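Side-chain contacts in E1 (Kluyveromyces marxianus, PDB 3VX6), which is the N-terminal part of Atg7, the E1-like enzyme that activates Atg12 and Atg8 for conjugation in autophagy and cytoplasm-to-vacuole transport: residues L48-N51 and Q52-S55; F145-D148 and G149-Y152; T220-S223 and K224-R228. All blocks are in the same frame, centred on the assembly; numbering follows the deposited sequence.

Contact 1: L48-N51 and Q52-S55; sequences LDLN and QFTS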
loop_
_atom_site.group_PDB
_atom_site.type_symbol
_atom_site.label_atom_id
_atom_site.label_comp_id
_atom_site.label_asym_id
_atom_site.label_seq_id
_atom_site.Cartn_x
_atom_site.Cartn_y
_atom_site.Cartn_z
ATOM N N LEU A 48 11.307 -0.935 0.284
ATOM C CA LEU A 48 10.518 -2.031 0.780
ATOM C C LEU A 48 11.401 -3.231 1.047
ATOM O O LEU A 48 12.048 -3.771 0.143
ATOM C CB LEU A 48 9.409 -2.371 -0.219
ATOM C CG LEU A 48 7.972 -2.150 0.279
ATOM C CD1 LEU A 48 7.880 -0.878 1.099
ATOM C CD2 LEU A 48 7.023 -2.097 -0.913
ATOM N N ASP A 49 11.459 -3.618 2.312
ATOM C CA ASP A 49 12.233 -4.772 2.694
ATOM C C ASP A 49 11.227 -5.886 2.574
ATOM O O ASP A 49 10.451 -6.125 3.499
ATOM C CB ASP A 49 12.711 -4.669 4.143
ATOM C CG ASP A 49 13.511 -5.882 4.573
ATOM O OD1 ASP A 49 13.886 -5.949 5.762
ATOM O OD2 ASP A 49 13.765 -6.767 3.722
ATOM N N LEU A 50 11.218 -6.534 1.413
ATOM C CA LEU A 50 10.294 -7.626 1.165
ATOM C C LEU A 50 10.849 -8.914 1.742
ATOM O O LEU A 50 10.228 -9.968 1.619
ATOM C CB LEU A 50 10.042 -7.781 -0.338
ATOM C CG LEU A 50 9.291 -6.619 -1.000
ATOM C CD1 LEU A 50 9.068 -6.916 -2.472
ATOM C CD2 LEU A 50 7.959 -6.397 -0.287
ATOM N N ASN A 51 12.017 -8.818 2.376
ATOM C CA ASN A 51 12.674 -9.969 2.996
ATOM C C ASN A 51 12.279 -10.112 4.451
ATOM O O ASN A 51 11.633 -11.084 4.860
ATOM C CB ASN A 51 14.191 -9.822 2.930
ATOM C CG ASN A 51 14.752 -10.220 1.593
ATOM O OD1 ASN A 51 14.609 -11.367 1.165
ATOM N ND2 ASN A 51 15.400 -9.276 0.920
ATOM N N GLN A 52 12.682 -9.129 5.238
ATOM C CA GLN A 52 12.390 -9.144 6.658
ATOM C C GLN A 52 11.179 -8.286 7.005
ATOM O O GLN A 52 11.278 -7.060 7.077
ATOM C CB GLN A 52 13.622 -8.660 7.438
ATOM C CG GLN A 52 14.129 -9.642 8.487
ATOM C CD GLN A 52 13.110 -9.896 9.590
ATOM O OE1 GLN A 52 12.005 -10.390 9.333
ATOM N NE2 GLN A 52 13.478 -9.556 10.829
ATOM N N PHE A 53 10.036 -8.928 7.214
ATOM C CA PHE A 53 8.825 -8.198 7.580
ATOM C C PHE A 53 8.774 -8.010 9.086
ATOM O O PHE A 53 9.648 -8.490 9.811
ATOM C CB PHE A 53 7.558 -8.938 7.118
ATOM C CG PHE A 53 7.161 -8.648 5.694
ATOM C CD1 PHE A 53 5.915 -9.026 5.217
ATOM C CD2 PHE A 53 8.028 -7.979 4.829
ATOM C CE1 PHE A 53 5.536 -8.740 3.906
ATOM C CE2 PHE A 53 7.654 -7.691 3.516
ATOM C CZ PHE A 53 6.408 -8.071 3.059
ATOM N N THR A 54 7.754 -7.291 9.544
ATOM C CA THR A 54 7.551 -7.043 10.966
ATOM C C THR A 54 6.144 -7.489 11.286
ATOM O O THR A 54 5.182 -7.001 10.681
ATOM C CB THR A 54 7.652 -5.554 11.325
ATOM O OG1 THR A 54 7.324 -5.385 12.713
ATOM C CG2 THR A 54 6.669 -4.733 10.483
ATOM N N SER A 55 6.015 -8.398 12.244
ATOM C CA SER A 55 4.705 -8.914 12.599
ATOM C C SER A 55 3.946 -9.357 11.338
ATOM O O SER A 55 2.750 -9.105 11.196
ATOM C CB SER A 55 3.896 -7.864 13.367
ATOM O OG SER A 55 4.407 -7.684 14.675
HETATM O O HOH W 1 9.437 -5.022 6.007
#
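The carboxylate of D49 reaches forward along its own loop to the backbone of Q52, while the ring of F53 folds back beside D49 and L50. CG of D49 stands anti to the backbone N (chi1 179°), which puts OD2 in front of the next peptide groups. There OD2 accepts two bonds: from N51 N at 3.0 Å, the bond that defines an Asx turn, and from Q52 N, also at 3.0 Å, with an N-H...OD2 angle of 163°. Both N-H groups come from the same face of the carboxylate, from above its plane, so one oxygen gathers two neighbouring amides as the chain bends. With an alanine here instead of D49, N51 N and Q52 N would probably lose their common acceptor, leaving the bend less firmly held.

A water makes a further link across the bend, donating both to D49 O and to Q52 O, each at 2.9 Å. The same D49 O lies at the edge of the F53 ring, in its plane, 3.2 Å from CE2. L50 and F53 run side by side in the same direction, with CD2 of L50 4.0 Å from CE2 of F53; CA of L50 approaches that ring obliquely. The polar grip is thus made by D49 and the apolar one by L50 and F53.

The loop lies between strands 40-47 and 59-62. F53 stacks on the ring of H206 and also touches L58, and L50 packs on I77, with its carbonyl O bonded to S238 OG. Beyond the bend, T54 rests against strand 16-19, which is paired in parallel with strand 59-62.

Contact 2: F145-D148 and G149-Y152; sequences FQSD and GATY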
loop_
_atom_site.group_PDB
_atom_site.type_symbol
_atom_site.label_atom_id
_atom_site.label_comp_id
_atom_site.label_asym_id
_atom_site.label_seq_id
_atom_site.Cartn_x
_atom_site.Cartn_y
_atom_site.Cartn_z
ATOM N N PHE A 145 -9.054 0.106 -1.384
ATOM C CA PHE A 145 -10.384 0.393 -1.884
ATOM C C PHE A 145 -11.039 -0.816 -2.511
ATOM O O PHE A 145 -10.382 -1.800 -2.849
ATOM C CB PHE A 145 -10.325 1.507 -2.913
ATOM C CG PHE A 145 -9.308 1.271 -3.981
ATOM C CD1 PHE A 145 -7.981 1.650 -3.792
ATOM C CD2 PHE A 145 -9.674 0.668 -5.183
ATOM C CE1 PHE A 145 -7.037 1.433 -4.789
ATOM C CE2 PHE A 145 -8.742 0.448 -6.177
ATOM C CZ PHE A 145 -7.422 0.829 -5.986
ATOM N N GLN A 146 -12.351 -0.708 -2.674
ATOM C CA GLN A 146 -13.170 -1.757 -3.251
ATOM C C GLN A 146 -14.562 -1.197 -3.501
ATOM O O GLN A 146 -14.909 -0.124 -3.012
ATOM C CB GLN A 146 -13.286 -2.914 -2.275
ATOM C CG GLN A 146 -13.967 -2.524 -0.985
ATOM C CD GLN A 146 -14.406 -3.723 -0.198
ATOM O OE1 GLN A 146 -13.587 -4.452 0.360
ATOM N NE2 GLN A 146 -15.710 -3.949 -0.155
ATOM N N SER A 147 -15.365 -1.926 -4.265
ATOM C CA SER A 147 -16.727 -1.498 -4.528
ATOM C C SER A 147 -17.501 -1.624 -3.214
ATOM O O SER A 147 -17.284 -2.559 -2.441
ATOM C CB SER A 147 -17.357 -2.391 -5.598
ATOM O OG SER A 147 -18.742 -2.121 -5.736
ATOM N N ASP A 148 -18.399 -0.681 -2.962
ATOM C CA ASP A 148 -19.201 -0.682 -1.737
ATOM C C ASP A 148 -20.064 -1.943 -1.601
ATOM O O ASP A 148 -20.933 -2.212 -2.433
ATOM C CB ASP A 148 -20.094 0.561 -1.709
ATOM C CG ASP A 148 -20.304 1.097 -0.307
ATOM O OD1 ASP A 148 -21.042 2.096 -0.158
ATOM O OD2 ASP A 148 -19.724 0.525 0.644
ATOM N N GLY A 149 -19.824 -2.713 -0.545
ATOM C CA GLY A 149 -20.584 -3.930 -0.339
ATOM C C GLY A 149 -19.871 -5.103 -0.974
ATOM O O GLY A 149 -20.286 -6.259 -0.846
ATOM N N ALA A 150 -18.776 -4.804 -1.660
ATOM C CA ALA A 150 -18.006 -5.840 -2.319
ATOM C C ALA A 150 -17.338 -6.730 -1.291
ATOM O O ALA A 150 -17.003 -6.306 -0.188
ATOM C CB ALA A 150 -16.958 -5.226 -3.256
ATOM N N THR A 151 -17.176 -7.983 -1.672
ATOM C CA THR A 151 -16.552 -8.980 -0.837
ATOM C C THR A 151 -15.771 -9.845 -1.819
ATOM O O THR A 151 -15.982 -9.756 -3.037
ATOM C CB THR A 151 -17.618 -9.792 -0.083
ATOM O OG1 THR A 151 -18.887 -9.635 -0.736
ATOM C CG2 THR A 151 -17.741 -9.294 1.349
ATOM N N TYR A 152 -14.856 -10.662 -1.309
ATOM C CA TYR A 152 -14.048 -11.495 -2.186
ATOM C C TYR A 152 -13.839 -12.871 -1.616
ATOM O O TYR A 152 -13.564 -13.014 -0.429
ATOM C CB TYR A 152 -12.669 -10.877 -2.392
ATOM C CG TYR A 152 -12.695 -9.423 -2.734
ATOM C CD1 TYR A 152 -12.591 -9.007 -4.052
ATOM C CD2 TYR A 152 -12.848 -8.451 -1.740
ATOM C CE1 TYR A 152 -12.633 -7.660 -4.381
ATOM C CE2 TYR A 152 -12.896 -7.095 -2.065
ATOM C CZ TYR A 152 -12.789 -6.714 -3.389
ATOM O OH TYR A 152 -12.849 -5.393 -3.750
#
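A type II beta turn from S147 to A150 carries the chain from the connection after strand 135-144 into strand 151-159, with the side chains of Q146 and Y152 meeting beside it. A150 N donates to S147 O, which closes the turn at 2.8 Å, although the place of that carbonyl oxygen is not very sure in the model. G149 fills the third position with a positive phi (92°); a CB there would collide with D148 O, so the missing side chain is what lets the peptide turn over.

The side chain of Q146 bridges to the far arm of the turn. CG sits between the backbone N and the carbonyl carbon, and the chain then extends, so that the amide is carried across. NE2 donates to A150 O at 2.7 Å, a bent bond (133° at the hydrogen) in which the donor stands above the carbonyl plane, not on a lone pair. NE2 also donates to S147 O at 3.1 Å, with the same reservation about that oxygen, and would thereby join the two ends of the turn.

Q146 and Y152 cross at a slant, the amide almost perpendicular to the ring (87°). It is the ring's edge that Q146 meets: CB lies in the ring plane at the hydroxyl end, nearest OH, and OE1 is 3.7 Å from CE2. The hydroxyl of S147 is hydrogen-bonded outside the turn, to N254 O.

The two strands joined here belong to different sheets, so this is a connection between sheets and no simple hairpin. Y152 packs between helix 215-225 and strand 243-250, T151 pairs through its backbone with N250, and F145 reaches L108 and L109 of helix 97-114.

Contact 3: T220-S223 and K224-R228; sequences TVWS and KLSPR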
loop_
_atom_site.group_PDB
_atom_site.type_symbol
_atom_site.label_atom_id
_atom_site.label_comp_id
_atom_site.label_asym_id
_atom_site.label_seq_id
_atom_site.Cartn_x
_atom_site.Cartn_y
_atom_site.Cartn_z
ATOM N N THR A 220 -10.118 -4.566 -7.587
ATOM C CA THR A 220 -10.999 -3.509 -8.033
ATOM C C THR A 220 -10.582 -2.948 -9.398
ATOM O O THR A 220 -11.412 -2.739 -10.287
ATOM C CB THR A 220 -11.039 -2.386 -6.982
ATOM O OG1 THR A 220 -11.581 -2.905 -5.765
ATOM C CG2 THR A 220 -11.891 -1.227 -7.459
ATOM N N VAL A 221 -9.295 -2.710 -9.583
ATOM C CA VAL A 221 -8.874 -2.156 -10.853
ATOM C C VAL A 221 -8.968 -3.167 -11.982
ATOM O O VAL A 221 -9.589 -2.929 -13.013
ATOM C CB VAL A 221 -7.455 -1.627 -10.773
ATOM C CG1 VAL A 221 -7.027 -1.147 -12.137
ATOM C CG2 VAL A 221 -7.387 -0.508 -9.741
ATOM N N TRP A 222 -8.334 -4.303 -11.787
ATOM C CA TRP A 222 -8.358 -5.334 -12.788
ATOM C C TRP A 222 -9.811 -5.650 -13.203
ATOM O O TRP A 222 -10.084 -5.923 -14.373
ATOM C CB TRP A 222 -7.672 -6.557 -12.206
ATOM C CG TRP A 222 -7.276 -7.565 -13.188
ATOM C CD1 TRP A 222 -7.377 -7.489 -14.554
ATOM C CD2 TRP A 222 -6.721 -8.840 -12.892
ATOM N NE1 TRP A 222 -6.916 -8.653 -15.120
ATOM C CE2 TRP A 222 -6.506 -9.500 -14.120
ATOM C CE3 TRP A 222 -6.380 -9.492 -11.703
ATOM C CZ2 TRP A 222 -5.974 -10.781 -14.191
ATOM C CZ3 TRP A 222 -5.852 -10.763 -11.774
ATOM C CH2 TRP A 222 -5.652 -11.396 -13.008
ATOM N N SER A 223 -10.727 -5.589 -12.232
ATOM C CA SER A 223 -12.151 -5.851 -12.440
ATOM C C SER A 223 -12.783 -4.973 -13.499
ATOM O O SER A 223 -13.421 -5.458 -14.426
ATOM C CB SER A 223 -12.941 -5.631 -11.146
ATOM O OG SER A 223 -12.768 -6.690 -10.231
ATOM N N LYS A 224 -12.637 -3.670 -13.328
ATOM C CA LYS A 224 -13.215 -2.723 -14.253
ATOM C C LYS A 224 -12.527 -2.731 -15.620
ATOM O O LYS A 224 -13.169 -2.476 -16.639
ATOM C CB LYS A 224 -13.183 -1.321 -13.624
ATOM C CG LYS A 224 -14.139 -1.181 -12.440
ATOM C CD LYS A 224 -13.953 0.127 -11.686
ATOM C CE LYS A 224 -14.769 0.153 -10.388
ATOM N NZ LYS A 224 -16.219 0.473 -10.584
ATOM N N LEU A 225 -11.232 -3.034 -15.632
ATOM C CA LEU A 225 -10.436 -3.069 -16.857
ATOM C C LEU A 225 -10.765 -4.313 -17.638
ATOM O O LEU A 225 -11.048 -4.272 -18.822
ATOM C CB LEU A 225 -8.939 -3.105 -16.538
ATOM C CG LEU A 225 -8.272 -1.790 -16.192
ATOM C CD1 LEU A 225 -6.776 -2.001 -16.081
ATOM C CD2 LEU A 225 -8.593 -0.783 -17.278
ATOM N N SER A 226 -10.688 -5.437 -16.962
ATOM C CA SER A 226 -10.966 -6.673 -17.615
ATOM C C SER A 226 -12.098 -7.354 -16.853
ATOM O O SER A 226 -11.876 -8.109 -15.903
ATOM C CB SER A 226 -9.698 -7.539 -17.625
ATOM O OG SER A 226 -9.894 -8.745 -18.335
ATOM N N PRO A 227 -13.339 -7.099 -17.261
ATOM C CA PRO A 227 -14.438 -7.759 -16.546
ATOM C C PRO A 227 -14.262 -9.263 -16.813
ATOM O O PRO A 227 -14.090 -9.684 -17.953
ATOM C CB PRO A 227 -15.694 -7.129 -17.155
ATOM C CG PRO A 227 -15.249 -6.593 -18.509
ATOM C CD PRO A 227 -13.753 -6.408 -18.495
ATOM N N ARG A 228 -14.204 -10.050 -15.743
ATOM C CA ARG A 228 -14.033 -11.485 -15.857
ATOM C C ARG A 228 -14.806 -12.206 -14.779
ATOM O O ARG A 228 -15.209 -11.615 -13.782
ATOM C CB ARG A 228 -12.558 -11.857 -15.724
ATOM C CG ARG A 228 -11.625 -11.011 -16.537
ATOM C CD ARG A 228 -10.239 -11.512 -16.304
ATOM N NE ARG A 228 -9.228 -10.831 -17.091
ATOM C CZ ARG A 228 -8.016 -11.338 -17.254
ATOM N NH1 ARG A 228 -7.730 -12.503 -16.681
ATOM N NH2 ARG A 228 -7.105 -10.703 -17.968
#
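W222 overlaps the guanidinium group of R228: NE1 of the indole lies over one face, 3.4 Å above the guanidinium plane and offset toward its rim, and CZ2 is 3.5 Å from NH1. The two planes are 64° apart, far from a parallel stack. CG of W222 anti to the backbone N (chi1 -164°) carries the indole outward from the helix, with its NE1 side turned toward the C-terminal end. R228 comes from beyond that end on a chain extended from CG to NE, and NE donates to S226 OG almost straight (172°), with OG in the guanidinium plane. Together with the hydrogen bond that NH2 donates to C196 O, it probably helps set the group's rotation against the indole.

The helix ends between W222 and R228. L225 N donates to V221 O at 3.1 Å and S226 N to W222 O at 2.7 Å, whereas K224 N to T220 O is weak at 3.4 Å. S226 then leaves helical backbone angles. P227 N has no hydrogen for S223 O, which P227 CA meets in a CA-H...O contact at 3.3 Å. On another side of the helix, CG1 of V221 and CD1 of L225 lie alongside, 4.0 Å apart, facing L113 of helix 97-114.

The helix belongs to a beta-alpha-beta unit with strands 198-202 and 231-236; Y231 meets the indole edge-to-face. NE1 donates a hydrogen bond to L193 O, at the end of helix 190-195. A positive group set near the carbonyl ends of two helices would probably be stabilised there.

Contact 2 is buried, contact 3 partly so, and contact 1 lies at the surface, on the opposite side of the chain's centre from both. Contacts 2 and 3 touch, their centres 13 Å apart: T220 of helix 215-225 packs against Q146 and Y152, its OG1, hydrogen-bonded to K216 O, also weakly bonded to F145 O, and V221 meets the F145 ring. Contact 1 is separate, its nearest atoms about 15 Å from contact 2 and about 17 Å from contact 3. The chemistry follows the setting: a carboxylate and a water hold the outer loop, a neutral amide bonds to backbone carbonyls at the turn between sheets, and a cationic group meets an indole where a helix ends.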